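Local coordinates for protein glutaredoxin 2 (Salmonella enterica subsp. enterica serovar Typhimurium, PDB 3IR4) that probably acts as a glutathione-dependent thiol-disulfide oxidoreductase, pairing a thioredoxin-like glutathione-binding domain with a helical domain of the glutathione S-transferase type, at residues Trp193-Lys196 / Val197-Arg201; Ala121-Tyr124 / Phe125-Lys129; Met20-Leu24 / Lys25-Val29; Glu90-Leu93 / Arg94-Gly98; Asn211-Ser214 / Ser215-Ile218. One frame throughout, in Å; residues are numbered along the deposited sequence. Where two conformers were deposited one is given.

The five contacts illustrate how neighbouring side chains take on different work according to their place in a glutathione S-transferase-like fold. Contact 3, at the end of a helix in the thioredoxin-like domain, is mainly apolar around a phenylalanine. The other four belong to the helical domain. Contacts 1 and 4 both set an indole against a valine and a basic side chain, and both lean on helices 143-160 and 173-185. Contact 2, on the far side of the chain's centre from contact 1, directs a tyrosine and a lysine toward glutathione. Contacts 1 to 4 are partly buried; contact 5 lies at the surface, where backbone and water bonds prevail, and touches contact 1 through R201 and L212.

Contact 1. Residues Trp193-Lys196 / Val197-Arg201; sequences WPTK and VADYR
R201 reaches back over the indole of W193 at the first turn of helix 195-208, a helix start in the glutathione S-transferase-like domain with P194 at the N-cap position. NH1 of R201 stands 3.1 Å from W193 CD2, over one face of the ring and displaced toward its rim. R201 CZ lies 4.6 Å from the centroid of the five-membered ring, a cation-pi contact in which the guanidinium is not laid flat: the two planes are 71° apart. Lower on the same side chain, CD of R201 makes a CH-pi contact 4.1 Å from the centroid of the six-membered ring. V197 comes from another direction, its CG1 meeting the indole edge 3.6 Å from W193 CE3. A bend at chi3 of R201 (70°), after an otherwise outstretched chain, brings its terminus back above the ring. In the next shell, L154 of helix 143-160 packs on W193, P194 and V197, while L182 and L185 of helix 173-185 pack against the W193 side chain. D158, also on helix 143-160, makes weak hydrogen bonds with the amides of K196 and V197. The turn beneath is closed by A198 N, whose N-H meets P194 O at 2.9 Å and 168°.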
# COMPACT_ATOMS: atom_id res chain seq x y z
N TRP A 193 -9.23 12.41 -10.52
CA TRP A 193 -9.69 11.98 -9.20
C TRP A 193 -11.02 12.60 -8.84
O TRP A 193 -11.10 13.81 -8.65
CB TRP A 193 -8.65 12.37 -8.15
CG TRP A 193 -7.37 11.62 -8.22
CD1 TRP A 193 -6.27 11.94 -8.97
CD2 TRP A 193 -7.03 10.43 -7.50
NE1 TRP A 193 -5.29 11.05 -8.73
CE2 TRP A 193 -5.73 10.09 -7.86
CE3 TRP A 193 -7.70 9.66 -6.55
CZ2 TRP A 193 -5.06 9.02 -7.30
CZ3 TRP A 193 -7.06 8.59 -6.03
CH2 TRP A 193 -5.76 8.26 -6.39
N PRO A 194 -12.06 11.78 -8.67
CA PRO A 194 -13.34 12.33 -8.24
C PRO A 194 -13.23 12.89 -6.82
O PRO A 194 -12.36 12.48 -6.06
CB PRO A 194 -14.28 11.11 -8.31
CG PRO A 194 -13.66 10.22 -9.29
CD PRO A 194 -12.19 10.35 -9.00
N THR A 195 -14.12 13.80 -6.49
CA THR A 195 -14.09 14.55 -5.21
C THR A 195 -14.03 13.66 -3.98
O THR A 195 -13.18 13.87 -3.12
CB THR A 195 -15.31 15.47 -5.10
OG1 THR A 195 -15.26 16.37 -6.19
CG2 THR A 195 -15.34 16.22 -3.74
N LYS A 196 -14.95 12.70 -3.87
CA LYS A 196 -15.00 11.89 -2.65
C LYS A 196 -13.77 10.99 -2.56
O LYS A 196 -13.27 10.72 -1.46
CB LYS A 196 -16.27 11.04 -2.56
CG LYS A 196 -17.51 11.90 -2.44
CD LYS A 196 -18.80 11.16 -2.51
CE LYS A 196 -19.98 12.13 -2.66
NZ LYS A 196 -21.21 11.36 -2.64
N VAL A 197 -13.28 10.50 -3.70
CA VAL A 197 -12.10 9.67 -3.71
C VAL A 197 -10.90 10.49 -3.24
O VAL A 197 -10.13 10.04 -2.41
CB VAL A 197 -11.83 9.04 -5.08
CG1 VAL A 197 -10.60 8.13 -4.99
CG2 VAL A 197 -13.06 8.27 -5.60
N ALA A 198 -10.76 11.69 -3.80
CA ALA A 198 -9.66 12.58 -3.41
C ALA A 198 -9.71 12.95 -1.95
O ALA A 198 -8.68 12.97 -1.25
CB ALA A 198 -9.65 13.85 -4.25
N ASP A 199 -10.91 13.24 -1.44
CA ASP A 199 -11.06 13.59 -0.02
C ASP A 199 -10.70 12.44 0.91
O ASP A 199 -10.11 12.64 1.96
CB ASP A 199 -12.48 14.03 0.28
CG ASP A 199 -12.85 15.37 -0.27
OD1 ASP A 199 -11.96 16.11 -0.73
OD2 ASP A 199 -14.05 15.72 -0.17
N TYR A 200 -11.10 11.25 0.52
CA TYR A 200 -10.79 10.04 1.31
C TYR A 200 -9.27 9.81 1.27
O TYR A 200 -8.63 9.58 2.30
CB TYR A 200 -11.56 8.85 0.71
CG TYR A 200 -11.21 7.52 1.32
CD1 TYR A 200 -10.17 6.74 0.81
CD2 TYR A 200 -11.88 7.06 2.43
CE1 TYR A 200 -9.86 5.53 1.37
CE2 TYR A 200 -11.56 5.85 3.00
CZ TYR A 200 -10.54 5.10 2.49
OH TYR A 200 -10.18 3.89 3.03
N ARG A 201 -8.68 9.83 0.08
CA ARG A 201 -7.25 9.67 -0.08
C ARG A 201 -6.49 10.65 0.79
O ARG A 201 -5.57 10.28 1.51
CB ARG A 201 -6.93 9.92 -1.54
CG ARG A 201 -5.46 9.99 -1.94
CD ARG A 201 -5.28 10.71 -3.26
NE ARG A 201 -5.56 12.13 -3.11
CZ ARG A 201 -5.93 12.93 -4.11
NH1 ARG A 201 -6.05 12.46 -5.34
NH2 ARG A 201 -6.16 14.20 -3.88

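Contact 2. Residues Ala121-Tyr124 / Phe125-Lys129; sequences ARQY and FIRKK. With GSH (glutathione), chain B.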
# COMPACT_ATOMS: atom_id res chain seq x y z
N ALA A 121 19.59 -3.17 -6.51
CA ALA A 121 18.24 -3.39 -6.01
C ALA A 121 17.19 -3.02 -7.02
O ALA A 121 16.21 -3.73 -7.21
CB ALA A 121 18.02 -2.62 -4.73
N ARG A 122 17.41 -1.92 -7.75
CA ARG A 122 16.47 -1.49 -8.75
C ARG A 122 16.43 -2.49 -9.92
O ARG A 122 15.37 -2.86 -10.38
CB ARG A 122 16.80 -0.10 -9.24
CG ARG A 122 15.73 0.51 -10.09
CD ARG A 122 16.05 1.96 -10.49
NE ARG A 122 16.21 2.86 -9.34
CZ ARG A 122 15.20 3.46 -8.72
NH1 ARG A 122 13.95 3.31 -9.11
NH2 ARG A 122 15.46 4.24 -7.68
N GLN A 123 17.61 -2.95 -10.36
CA GLN A 123 17.66 -3.93 -11.43
C GLN A 123 16.96 -5.23 -11.04
O GLN A 123 16.27 -5.87 -11.86
CB GLN A 123 19.09 -4.22 -11.85
CG GLN A 123 19.17 -5.25 -12.98
CD GLN A 123 20.59 -5.60 -13.32
OE1 GLN A 123 21.07 -6.67 -12.96
NE2 GLN A 123 21.28 -4.69 -13.95
N TYR A 124 17.18 -5.67 -9.80
CA TYR A 124 16.55 -6.88 -9.26
C TYR A 124 15.03 -6.80 -9.41
O TYR A 124 14.38 -7.74 -9.87
CB TYR A 124 16.93 -7.05 -7.79
CG TYR A 124 16.27 -8.20 -7.10
CD1 TYR A 124 15.05 -8.02 -6.46
CD2 TYR A 124 16.88 -9.42 -7.01
CE1 TYR A 124 14.43 -9.05 -5.79
CE2 TYR A 124 16.25 -10.48 -6.37
CZ TYR A 124 15.01 -10.28 -5.75
OH TYR A 124 14.34 -11.27 -5.05
N PHE A 125 14.46 -5.67 -9.04
CA PHE A 125 13.02 -5.45 -9.16
C PHE A 125 12.54 -5.50 -10.60
O PHE A 125 11.57 -6.19 -10.92
CB PHE A 125 12.67 -4.10 -8.52
CG PHE A 125 11.20 -3.76 -8.56
CD1 PHE A 125 10.32 -4.30 -7.62
CD2 PHE A 125 10.68 -2.91 -9.53
CE1 PHE A 125 8.99 -3.96 -7.63
CE2 PHE A 125 9.33 -2.59 -9.55
CZ PHE A 125 8.49 -3.13 -8.61
N ILE A 126 13.22 -4.77 -11.47
CA ILE A 126 12.83 -4.71 -12.85
C ILE A 126 12.81 -6.11 -13.47
O ILE A 126 11.88 -6.52 -14.17
CB ILE A 126 13.80 -3.77 -13.63
CG1 ILE A 126 13.65 -2.31 -13.19
CG2 ILE A 126 13.59 -3.92 -15.15
CD1 ILE A 126 14.81 -1.40 -13.57
N ARG A 127 13.91 -6.83 -13.27
CA ARG A 127 14.07 -8.14 -13.87
C ARG A 127 12.97 -9.07 -13.41
O ARG A 127 12.39 -9.81 -14.21
CB ARG A 127 15.44 -8.73 -13.58
CG ARG A 127 16.52 -7.97 -14.28
CD ARG A 127 17.69 -8.74 -14.58
NE ARG A 127 18.48 -8.08 -15.60
CZ ARG A 127 19.74 -8.39 -15.85
NH1 ARG A 127 20.33 -9.36 -15.15
NH2 ARG A 127 20.42 -7.73 -16.77
N LYS A 128 12.69 -9.08 -12.11
CA LYS A 128 11.70 -9.97 -11.56
C LYS A 128 10.30 -9.67 -12.09
O LYS A 128 9.58 -10.57 -12.48
CB LYS A 128 11.70 -9.84 -10.05
CG LYS A 128 10.65 -10.67 -9.37
CD LYS A 128 10.54 -10.38 -7.93
CE LYS A 128 11.69 -10.90 -7.21
NZ LYS A 128 11.45 -10.58 -5.79
N LYS A 129 9.93 -8.40 -12.12
CA LYS A 129 8.58 -8.06 -12.56
C LYS A 129 8.43 -8.28 -14.06
O LYS A 129 7.41 -8.81 -14.52
CB LYS A 129 8.23 -6.63 -12.18
CG LYS A 129 8.22 -6.38 -10.68
CD LYS A 129 7.27 -7.31 -9.91
CE LYS A 129 7.23 -7.01 -8.45
NZ LYS A 129 6.39 -8.01 -7.74
N1 GSH B . 0.54 -12.21 2.13
CA1 GSH B . 1.58 -11.20 2.37
C1 GSH B . 1.06 -10.14 3.30
O11 GSH B . -0.19 -9.96 3.31
O12 GSH B . 1.87 -9.49 3.98
CB1 GSH B . 1.99 -10.61 1.02
CG1 GSH B . 3.25 -9.76 1.16
CD1 GSH B . 3.94 -9.46 -0.16
OE1 GSH B . 3.38 -9.86 -1.32
N2 GSH B . 5.04 -8.75 -0.15
CA2 GSH B . 5.91 -8.55 -1.30
C2 GSH B . 7.18 -9.30 -1.13
O2 GSH B . 7.72 -9.40 0.08
CB2 GSH B . 6.20 -7.04 -1.52
SG2 GSH B . 4.77 -6.01 -1.96
N3 GSH B . 7.77 -9.82 -2.19
CA3 GSH B . 8.83 -10.78 -2.08
C3 GSH B . 10.06 -10.22 -2.68
O31 GSH B . 10.10 -8.97 -2.92
O32 GSH B . 11.02 -11.00 -2.92
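F125 and A121 are joined through the backbone, with F125 N bonded to A121 O at 3.2 Å, while the phenyl ring leads away from the 121-124 turn toward L105 and F108 of helix 101-108 and an edge-to-face meeting with H11. One residue on, I126 N bonds to R122 O at 3.1 Å, and the CD1 end of its side chain lies 4.1 Å from R122 CG. The guanidinium of R122 turns elsewhere, its NH1 giving hydrogen bonds to the carbonyls of A109 and S111. R127 runs alongside Q123, both side chains pointing the same way from successive turns. Their flat ends are stacked, the amide and guanidinium planes only 18° apart, with Q123 OE1 above the guanidinium centre and 3.5 Å from R127 NH1.

This is the i to i+4 spacing of helix 119-133, which belongs to the glutathione S-transferase-like helical domain and lends two residues to the glutathione pocket. K128 is the second of them. Bent at chi3 (-72°), its chain swings NZ across to Y124, where it donates to Y124 OH at 3.1 Å. The same ammonium lies 2.9 Å from glutathione O32, an oxygen of the glycyl carboxylate, so the lysine stands between phenol and ligand. Y124 OH itself is farther off, 4.0 Å from that O32. Glutathione is also hydrogen-bonded to K49, V51, E64 and S65.

Contact 3. Residues Met20-Leu24 / Lys25-Val29; sequences MIFGL and KNIPV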
# COMPACT_ATOMS: atom_id res chain seq x y z
N MSE A 20 -0.73 1.31 8.58
CA MSE A 20 -1.91 2.13 8.81
C MSE A 20 -2.40 2.22 10.25
O MSE A 20 -2.74 3.28 10.71
CB MSE A 20 -3.08 1.71 7.91
CG MSE A 20 -2.84 2.02 6.44
SE MSE A 20 -4.21 1.32 5.28
CE MSE A 20 -5.66 2.48 5.78
N ILE A 21 -2.49 1.09 10.95
CA ILE A 21 -3.05 1.12 12.31
C ILE A 21 -2.13 1.90 13.23
O ILE A 21 -2.60 2.57 14.15
CB ILE A 21 -3.37 -0.29 12.88
CG1 ILE A 21 -4.48 -0.97 12.06
CG2 ILE A 21 -3.76 -0.22 14.38
CD1 ILE A 21 -5.81 -0.34 12.11
N PHE A 22 -0.81 1.81 13.03
CA PHE A 22 0.10 2.59 13.85
C PHE A 22 -0.25 4.07 13.75
O PHE A 22 -0.28 4.81 14.73
CB PHE A 22 1.55 2.36 13.45
CG PHE A 22 2.08 1.02 13.83
CD1 PHE A 22 2.54 0.76 15.12
CD2 PHE A 22 2.11 -0.02 12.90
CE1 PHE A 22 3.03 -0.47 15.46
CE2 PHE A 22 2.61 -1.27 13.27
CZ PHE A 22 3.08 -1.48 14.55
N GLY A 23 -0.49 4.55 12.54
CA GLY A 23 -0.84 5.93 12.36
C GLY A 23 -2.18 6.30 12.93
O GLY A 23 -2.33 7.30 13.63
N LEU A 24 -3.18 5.49 12.63
CA LEU A 24 -4.54 5.78 13.07
C LEU A 24 -4.69 5.81 14.59
O LEU A 24 -5.51 6.54 15.11
CB LEU A 24 -5.55 4.78 12.49
CG LEU A 24 -5.68 4.84 10.97
CD1 LEU A 24 -6.42 3.63 10.39
CD2 LEU A 24 -6.34 6.13 10.54
N LYS A 25 -3.92 4.97 15.28
CA LYS A 25 -3.97 4.85 16.74
C LYS A 25 -2.85 5.62 17.43
O LYS A 25 -2.76 5.59 18.66
CB LYS A 25 -3.93 3.39 17.17
CG LYS A 25 -5.09 2.58 16.61
CD LYS A 25 -5.24 1.21 17.27
CE LYS A 25 -5.97 1.25 18.59
NZ LYS A 25 -5.99 -0.11 19.26
N ASN A 26 -1.98 6.29 16.67
CA ASN A 26 -0.84 7.01 17.23
C ASN A 26 0.06 6.13 18.09
O ASN A 26 0.52 6.51 19.15
CB ASN A 26 -1.29 8.28 17.99
CG ASN A 26 -2.23 9.14 17.15
OD1 ASN A 26 -1.95 9.45 16.03
ND2 ASN A 26 -3.39 9.45 17.69
N ILE A 27 0.30 4.92 17.59
CA ILE A 27 1.21 3.99 18.25
C ILE A 27 2.57 4.13 17.57
O ILE A 27 2.66 3.99 16.35
CB ILE A 27 0.72 2.53 18.11
CG1 ILE A 27 -0.63 2.35 18.80
CG2 ILE A 27 1.76 1.54 18.65
CD1 ILE A 27 -1.35 1.08 18.35
N PRO A 28 3.64 4.44 18.32
CA PRO A 28 4.94 4.57 17.68
C PRO A 28 5.38 3.30 16.96
O PRO A 28 5.14 2.20 17.45
CB PRO A 28 5.87 4.96 18.83
CG PRO A 28 4.97 5.55 19.88
CD PRO A 28 3.68 4.80 19.74
N VAL A 29 6.13 3.49 15.87
CA VAL A 29 6.72 2.38 15.15
C VAL A 29 8.00 2.83 14.49
O VAL A 29 8.07 3.95 13.99
CB VAL A 29 5.75 1.76 14.11
CG1 VAL A 29 5.34 2.76 13.06
CG2 VAL A 29 6.35 0.46 13.51
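F22 is met by V29 over the face of its ring and by I27 from the side, as the chain leaving helix 13-25 doubles back across it. V29 CB makes a CH-pi contact 3.8 Å from the ring centroid, 21° off the normal, and the valine crosses the phenyl at about a right angle. With chi1 at -71°, beside its backbone N, the F22 ring is swung under the departing chain. I27 CG2 packs 3.7 Å from F22 CD1, and the carbonyl oxygen of I27 lies at the ring edge, in its plane.

What turns the chain so sharply is a Schellman motif. N26 takes positive phi (55°), I27 N bonds to F22 O at 2.9 Å on a lone pair in the carbonyl plane, and N26 N reaches G23 O at 3.2 Å from well above the carbonyl plane of G23, not along a lone pair. In the thioredoxin-like domain this is the bend of a beta-alpha-beta unit, linking helix 13-25 to strand 30-33, which runs parallel to strand 5-8.

K25 is the other large participant. Its amide bonds to I21 O at 3.0 Å, and its aliphatic chain lies beside I21, with CD 3.5 Å from I21 CG2. Farther out, NZ forms a salt bridge with D76 and hydrogen bonds to the carbonyls of D73 and K78, while V72 of helix 65-74 packs against I21, F22 and I27.

Contact 4. Residues Glu90-Leu93 / Arg94-Gly98; sequences EEWL and RKVNG
W92 holds its indole on the far side from its own backbone N (chi1 -173°), which carries the ring forward along the helix to V96. In V96, chi1 of 174° puts CG1 away from the nitrogen and leaves CG2 to do the touching. That methyl sits almost squarely over the benzo half, in a CH-pi contact 3.6 Å from the centroid of the six-membered ring and 10° off its normal. K95 reaches the other half. Bends at chi3 and chi4 curl its chain, and NZ lies 4.5 Å from the centroid of the five-membered ring in an off-centre cation-pi contact. The same ammonium forms a salt bridge with D153, whose backbone oxygen accepts a hydrogen bond from W92 NE1, so one residue helps to fix both lysine and indole. Beneath these side chains the helix is regular: V96 N bonds to W92 O at 2.9 Å and N97 N to L93 O at 2.8 Å. Within the helical domain, helix 87-97 is packed against two others. Helix 143-160 supplies L154 and L157 to W92, I150 and D153 to V96, whereas L181 of helix 173-185 meets W92, L93 and V96, with H177 beside L93.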
# COMPACT_ATOMS: atom_id res chain seq x y z
N GLU A 90 -14.90 -5.03 -2.17
CA GLU A 90 -14.05 -6.18 -2.42
C GLU A 90 -14.03 -6.47 -3.94
O GLU A 90 -12.99 -6.73 -4.50
CB GLU A 90 -14.53 -7.39 -1.62
CG GLU A 90 -13.72 -8.65 -1.81
CD GLU A 90 -14.33 -9.83 -1.06
OE1 GLU A 90 -15.52 -10.15 -1.32
OE2 GLU A 90 -13.62 -10.44 -0.24
N GLU A 91 -15.18 -6.38 -4.57
CA GLU A 91 -15.30 -6.66 -6.00
C GLU A 91 -14.58 -5.60 -6.84
O GLU A 91 -13.85 -5.93 -7.78
CB GLU A 91 -16.78 -6.72 -6.37
CG GLU A 91 -17.14 -6.79 -7.85
CD GLU A 91 -18.68 -6.76 -8.08
OE1 GLU A 91 -19.37 -5.72 -7.82
OE2 GLU A 91 -19.21 -7.77 -8.56
N TRP A 92 -14.73 -4.34 -6.45
CA TRP A 92 -14.09 -3.24 -7.16
C TRP A 92 -12.57 -3.40 -7.06
O TRP A 92 -11.86 -3.24 -8.05
CB TRP A 92 -14.56 -1.91 -6.56
CG TRP A 92 -14.10 -0.71 -7.32
CD1 TRP A 92 -14.76 -0.08 -8.34
CD2 TRP A 92 -12.90 0.01 -7.13
NE1 TRP A 92 -14.03 0.97 -8.80
CE2 TRP A 92 -12.86 1.04 -8.08
CE3 TRP A 92 -11.83 -0.13 -6.25
CZ2 TRP A 92 -11.82 1.95 -8.14
CZ3 TRP A 92 -10.78 0.77 -6.33
CH2 TRP A 92 -10.77 1.78 -7.28
N LEU A 93 -12.08 -3.67 -5.85
CA LEU A 93 -10.67 -3.85 -5.63
C LEU A 93 -10.12 -5.01 -6.43
O LEU A 93 -9.03 -4.89 -7.00
CB LEU A 93 -10.38 -4.05 -4.15
CG LEU A 93 -10.46 -2.80 -3.29
CD1 LEU A 93 -10.40 -3.19 -1.81
CD2 LEU A 93 -9.32 -1.83 -3.69
N ARG A 94 -10.85 -6.12 -6.47
CA ARG A 94 -10.40 -7.29 -7.22
C ARG A 94 -10.21 -6.90 -8.69
O ARG A 94 -9.17 -7.17 -9.30
CB ARG A 94 -11.44 -8.39 -7.11
CG ARG A 94 -10.99 -9.75 -7.66
CD ARG A 94 -12.16 -10.58 -8.13
NE ARG A 94 -12.76 -9.90 -9.28
CZ ARG A 94 -12.24 -9.87 -10.51
NH1 ARG A 94 -11.11 -10.51 -10.79
NH2 ARG A 94 -12.85 -9.19 -11.46
N LYS A 95 -11.19 -6.20 -9.25
CA LYS A 95 -11.15 -5.77 -10.65
C LYS A 95 -9.97 -4.83 -10.91
O LYS A 95 -9.16 -5.06 -11.80
CB LYS A 95 -12.48 -5.09 -11.03
CG LYS A 95 -12.50 -4.51 -12.43
CD LYS A 95 -13.87 -4.01 -12.86
CE LYS A 95 -14.33 -2.84 -12.04
NZ LYS A 95 -13.33 -1.74 -11.94
N VAL A 96 -9.84 -3.79 -10.09
CA VAL A 96 -8.78 -2.80 -10.31
C VAL A 96 -7.38 -3.39 -10.08
O VAL A 96 -6.46 -3.18 -10.90
CB VAL A 96 -9.04 -1.52 -9.50
CG1 VAL A 96 -7.87 -0.55 -9.63
CG2 VAL A 96 -10.35 -0.87 -9.97
N ASN A 97 -7.20 -4.13 -8.98
CA ASN A 97 -5.92 -4.76 -8.71
C ASN A 97 -5.53 -5.73 -9.80
O ASN A 97 -4.36 -6.05 -9.94
CB ASN A 97 -5.87 -5.42 -7.33
CG ASN A 97 -5.62 -4.42 -6.21
OD1 ASN A 97 -4.70 -3.61 -6.27
ND2 ASN A 97 -6.39 -4.53 -5.14
N GLY A 98 -6.49 -6.19 -10.59
CA GLY A 98 -6.21 -7.07 -11.69
C GLY A 98 -5.45 -6.44 -12.84
O GLY A 98 -4.76 -7.16 -13.56

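Contact 5. Residues Asn211-Ser214 / Ser215-Ile218; sequences NLLS and SMAI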
# COMPACT_ATOMS: atom_id res chain seq x y z
N ASN A 211 2.57 9.05 3.65
CA ASN A 211 2.63 10.04 2.58
C ASN A 211 2.01 9.61 1.29
O ASN A 211 2.09 8.47 0.90
CB ASN A 211 4.12 10.38 2.31
CG ASN A 211 4.91 9.21 1.65
OD1 ASN A 211 4.88 8.04 2.10
ND2 ASN A 211 5.67 9.54 0.65
N LEU A 212 1.41 10.58 0.60
CA LEU A 212 1.03 10.38 -0.79
C LEU A 212 2.28 10.62 -1.64
O LEU A 212 3.28 11.19 -1.18
CB LEU A 212 -0.09 11.30 -1.19
CG LEU A 212 -1.37 11.12 -0.39
CD1 LEU A 212 -2.40 12.13 -0.84
CD2 LEU A 212 -1.92 9.71 -0.49
N LEU A 213 2.21 10.20 -2.89
CA LEU A 213 3.38 10.18 -3.80
C LEU A 213 3.30 11.19 -4.93
O LEU A 213 4.11 11.16 -5.85
CB LEU A 213 3.50 8.78 -4.39
CG LEU A 213 3.53 7.62 -3.38
CD1 LEU A 213 3.51 6.28 -4.11
CD2 LEU A 213 4.69 7.72 -2.40
N SER A 214 2.35 12.11 -4.81
CA SER A 214 2.04 13.09 -5.83
C SER A 214 3.24 13.94 -6.20
O SER A 214 3.41 14.31 -7.35
CB SER A 214 0.90 13.96 -5.30
OG SER A 214 -0.12 13.17 -4.68
N SER A 215 4.07 14.26 -5.23
CA SER A 215 5.24 15.12 -5.50
C SER A 215 6.22 14.46 -6.47
O SER A 215 7.06 15.17 -7.05
CB SER A 215 5.95 15.55 -4.23
OG SER A 215 6.58 14.46 -3.59
N MSE A 216 6.18 13.13 -6.63
CA MSE A 216 7.04 12.49 -7.60
C MSE A 216 6.24 11.74 -8.67
O MSE A 216 6.72 10.82 -9.33
CB MSE A 216 8.06 11.62 -6.93
CG MSE A 216 7.54 10.41 -6.25
SE MSE A 216 9.00 9.32 -5.51
CE MSE A 216 7.92 8.15 -4.50
N ALA A 217 5.02 12.19 -8.93
CA ALA A 217 4.18 11.52 -9.92
C ALA A 217 4.82 11.62 -11.29
O ALA A 217 5.35 12.67 -11.68
CB ALA A 217 2.82 12.15 -9.94
N ILE A 218 4.68 10.53 -12.03
CA ILE A 218 5.24 10.40 -13.38
C ILE A 218 4.29 9.63 -14.29
O ILE A 218 3.35 9.00 -13.80
CB ILE A 218 6.61 9.67 -13.36
CG1 ILE A 218 6.54 8.36 -12.56
CG2 ILE A 218 7.70 10.59 -12.79
CD1 ILE A 218 7.77 7.47 -12.76
OXT ILE A 218 4.45 9.68 -15.52
O HOH W 1 3.78 13.75 -2.36
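A water molecule ties L212 to S215, donating to L212 O at 2.9 Å and accepting from S215 N at 2.9 Å. It bridges the entrance of a short 3-10 turn near the carboxyl end of the chain, in the segment that follows helix 195-208 of the glutathione S-transferase-like domain. Two successive bonds of i to i+3 spacing define the turn. M216 N bonds to L213 O at 3.0 Å, and A217 N to S214 O at 3.1 Å, both N-H groups approaching from above the carbonyl planes; the second is the more extreme, 70° out of plane. So tight a winding brings side-chain carbons close to these acceptors as well: A217 CB lies 3.4 Å from S214 O, and CG of M216, a selenomethionine, is 3.5 Å from L213 O.

On either side the turn is tied to the rest of the domain. Before it, the side-chain oxygen of N211 bonds to R183, and L213 N to the hydroxyl of T186. After it, I218 pairs through its backbone with L187 and A189 and offers its terminal O to R107 NE.

The apolar contribution is small and comes from L213 and M216, which run side by side. M216 has CG between its backbone N and carbonyl carbon (chi1 67°), and from there the chain is fully stretched, in touch with F113 and L187, until its terminal CE rests 3.9 Å from L213 CD2.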